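Lipase (Photobacterium sp. M37, PDB 2ORY) hydrolyses the ester bonds of triacylglycerols as a cold-adapted class 3 lipase of the alpha/beta-hydrolase superfamily. Local coordinates at residues G295-P299 with A309-V313. Sequence-based numbering, arbitrary orientation.
Sequences GNINP and AYQHV
Gln311 and Tyr310, neighbours on helix 304-319, hold the extended loop 295-299 that leads into that helix, Gln311 through a polar grip on the backbone of Asn296 and Tyr310 through the packing of its ring against Asn298. The primary amide of Gln311 suits this place because NE2 donates to Asn296 O while OE1 accepts from the water bound to Asn296 N. The direct bond, from Gln311 NE2 to Asn296 O, spans 3.1 Å. Its angle at the hydrogen is 156°; the acceptor lies nearly in the glutamine amide plane, whereas the donor stands well above the carbonyl plane. At the other end, water 1 donates to Gln311 OE1 (2.8 Å). The same water accepts from Asn296 N (2.9 Å), so both backbone polar groups of Asn296 are tied to one side chain. A bend at chi2 turns the glutamine amide toward the loop. Beyond the contact, Asn233 also bonds OE1 and Gln307 bonds NE2, which fixes the rotation of this buried amide.

Asn298 extends its side chain across one face of the Tyr310 ring, with CG anti to its backbone N (chi1 -175°). Asn298 ND2 lies over that face, offset toward the rim, 3.7 Å from Tyr310 CE1. Asn298 CB is 4.0 Å from Tyr310 CE2, and amide and ring planes are 61° apart. Methylene and amide nitrogen thus rest on the pi face in van der Waals contact, while the tyrosine hydroxyl is hydrogen-bonded to Glu318.

Next on the helix, His312 bonds Ser174 and Asp236 in what is probably the catalytic triad. Direct and water-mediated bonds from a single amide thus couple the loop to the turn of helix bearing this histidine.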
loop_
_atom_site.group_PDB
_atom_site.type_symbol
_atom_site.label_atom_id
_atom_site.label_comp_id
_atom_site.label_asym_id
_atom_site.label_seq_id
_atom_site.Cartn_x
_atom_site.Cartn_y
_atom_site.Cartn_z
ATOM N N GLY A 295 -2.399 17.827 -6.111
ATOM C CA GLY A 295 -1.537 17.493 -7.235
ATOM C C GLY A 295 -1.666 18.446 -8.406
ATOM O O GLY A 295 -2.583 19.254 -8.451
ATOM N N ASN A 296 -0.746 18.338 -9.357
ATOM C CA ASN A 296 -0.740 19.193 -10.531
ATOM C C ASN A 296 -0.655 18.400 -11.815
ATOM O O ASN A 296 0.283 17.629 -12.014
ATOM C CB ASN A 296 0.443 20.144 -10.462
ATOM C CG ASN A 296 0.383 21.022 -9.256
ATOM O OD1 ASN A 296 -0.489 21.889 -9.154
ATOM N ND2 ASN A 296 1.286 20.792 -8.313
ATOM N N ILE A 297 -1.622 18.621 -12.698
ATOM C CA ILE A 297 -1.675 17.915 -13.972
ATOM C C ILE A 297 -0.428 18.157 -14.811
ATOM O O ILE A 297 -0.104 19.296 -15.112
ATOM C CB ILE A 297 -2.933 18.339 -14.778
ATOM C CG1 ILE A 297 -4.200 17.863 -14.056
ATOM C CG2 ILE A 297 -2.913 17.719 -16.145
ATOM C CD1 ILE A 297 -5.508 18.246 -14.747
ATOM N N ASN A 298 0.271 17.081 -15.174
ATOM C CA ASN A 298 1.470 17.174 -16.011
ATOM C C ASN A 298 0.999 17.328 -17.460
ATOM O O ASN A 298 0.607 16.351 -18.108
ATOM C CB ASN A 298 2.317 15.916 -15.870
ATOM C CG ASN A 298 3.610 16.025 -16.617
ATOM O OD1 ASN A 298 3.831 17.003 -17.318
ATOM N ND2 ASN A 298 4.475 15.030 -16.478
ATOM N N PRO A 299 1.029 18.564 -17.985
ATOM C CA PRO A 299 0.605 18.923 -19.346
ATOM C C PRO A 299 1.213 18.120 -20.501
ATOM O O PRO A 299 0.606 17.987 -21.555
ATOM C CB PRO A 299 0.948 20.402 -19.420
ATOM C CG PRO A 299 2.196 20.473 -18.584
ATOM C CD PRO A 299 1.788 19.672 -17.378
ATOM N N ALA A 309 -0.794 7.067 -14.398
ATOM C CA ALA A 309 0.375 6.350 -13.897
ATOM C C ALA A 309 1.374 7.322 -13.290
ATOM O O ALA A 309 2.084 6.996 -12.332
ATOM C CB ALA A 309 1.054 5.548 -15.027
ATOM N N TYR A 310 1.437 8.520 -13.854
ATOM C CA TYR A 310 2.383 9.520 -13.376
ATOM C C TYR A 310 1.965 9.997 -12.000
ATOM O O TYR A 310 2.774 10.034 -11.078
ATOM C CB TYR A 310 2.423 10.718 -14.333
ATOM C CG TYR A 310 3.342 11.835 -13.872
ATOM C CD1 TYR A 310 4.699 11.807 -14.167
ATOM C CD2 TYR A 310 2.855 12.900 -13.109
ATOM C CE1 TYR A 310 5.558 12.808 -13.717
ATOM C CE2 TYR A 310 3.713 13.925 -12.649
ATOM C CZ TYR A 310 5.064 13.862 -12.962
ATOM O OH TYR A 310 5.935 14.846 -12.533
ATOM N N GLN A 311 0.689 10.348 -11.878
ATOM C CA GLN A 311 0.163 10.848 -10.623
ATOM C C GLN A 311 0.254 9.817 -9.502
ATOM O O GLN A 311 0.500 10.175 -8.350
ATOM C CB GLN A 311 -1.286 11.300 -10.793
ATOM C CG GLN A 311 -1.495 12.478 -11.741
ATOM C CD GLN A 311 -0.851 13.768 -11.252
ATOM O OE1 GLN A 311 -0.686 13.977 -10.048
ATOM N NE2 GLN A 311 -0.499 14.650 -12.189
ATOM N N HIS A 312 0.076 8.543 -9.851
ATOM C CA HIS A 312 0.105 7.457 -8.869
ATOM C C HIS A 312 1.489 7.084 -8.393
ATOM O O HIS A 312 1.694 6.799 -7.207
ATOM C CB HIS A 312 -0.560 6.220 -9.461
ATOM C CG HIS A 312 -0.760 5.102 -8.484
ATOM N ND1 HIS A 312 -1.378 5.282 -7.266
ATOM C CD2 HIS A 312 -0.516 3.774 -8.589
ATOM C CE1 HIS A 312 -1.514 4.112 -6.667
ATOM N NE2 HIS A 312 -1.001 3.181 -7.450
ATOM N N VAL A 313 2.442 7.090 -9.313
ATOM C CA VAL A 313 3.793 6.679 -8.981
ATOM C C VAL A 313 4.759 7.823 -8.802
ATOM O O VAL A 313 5.475 7.871 -7.803
ATOM C CB VAL A 313 4.334 5.715 -10.057
ATOM C CG1 VAL A 313 5.741 5.238 -9.714
ATOM C CG2 VAL A 313 3.409 4.540 -10.156
HETATM O O HOH W 1 1.026 16.045 -9.120
#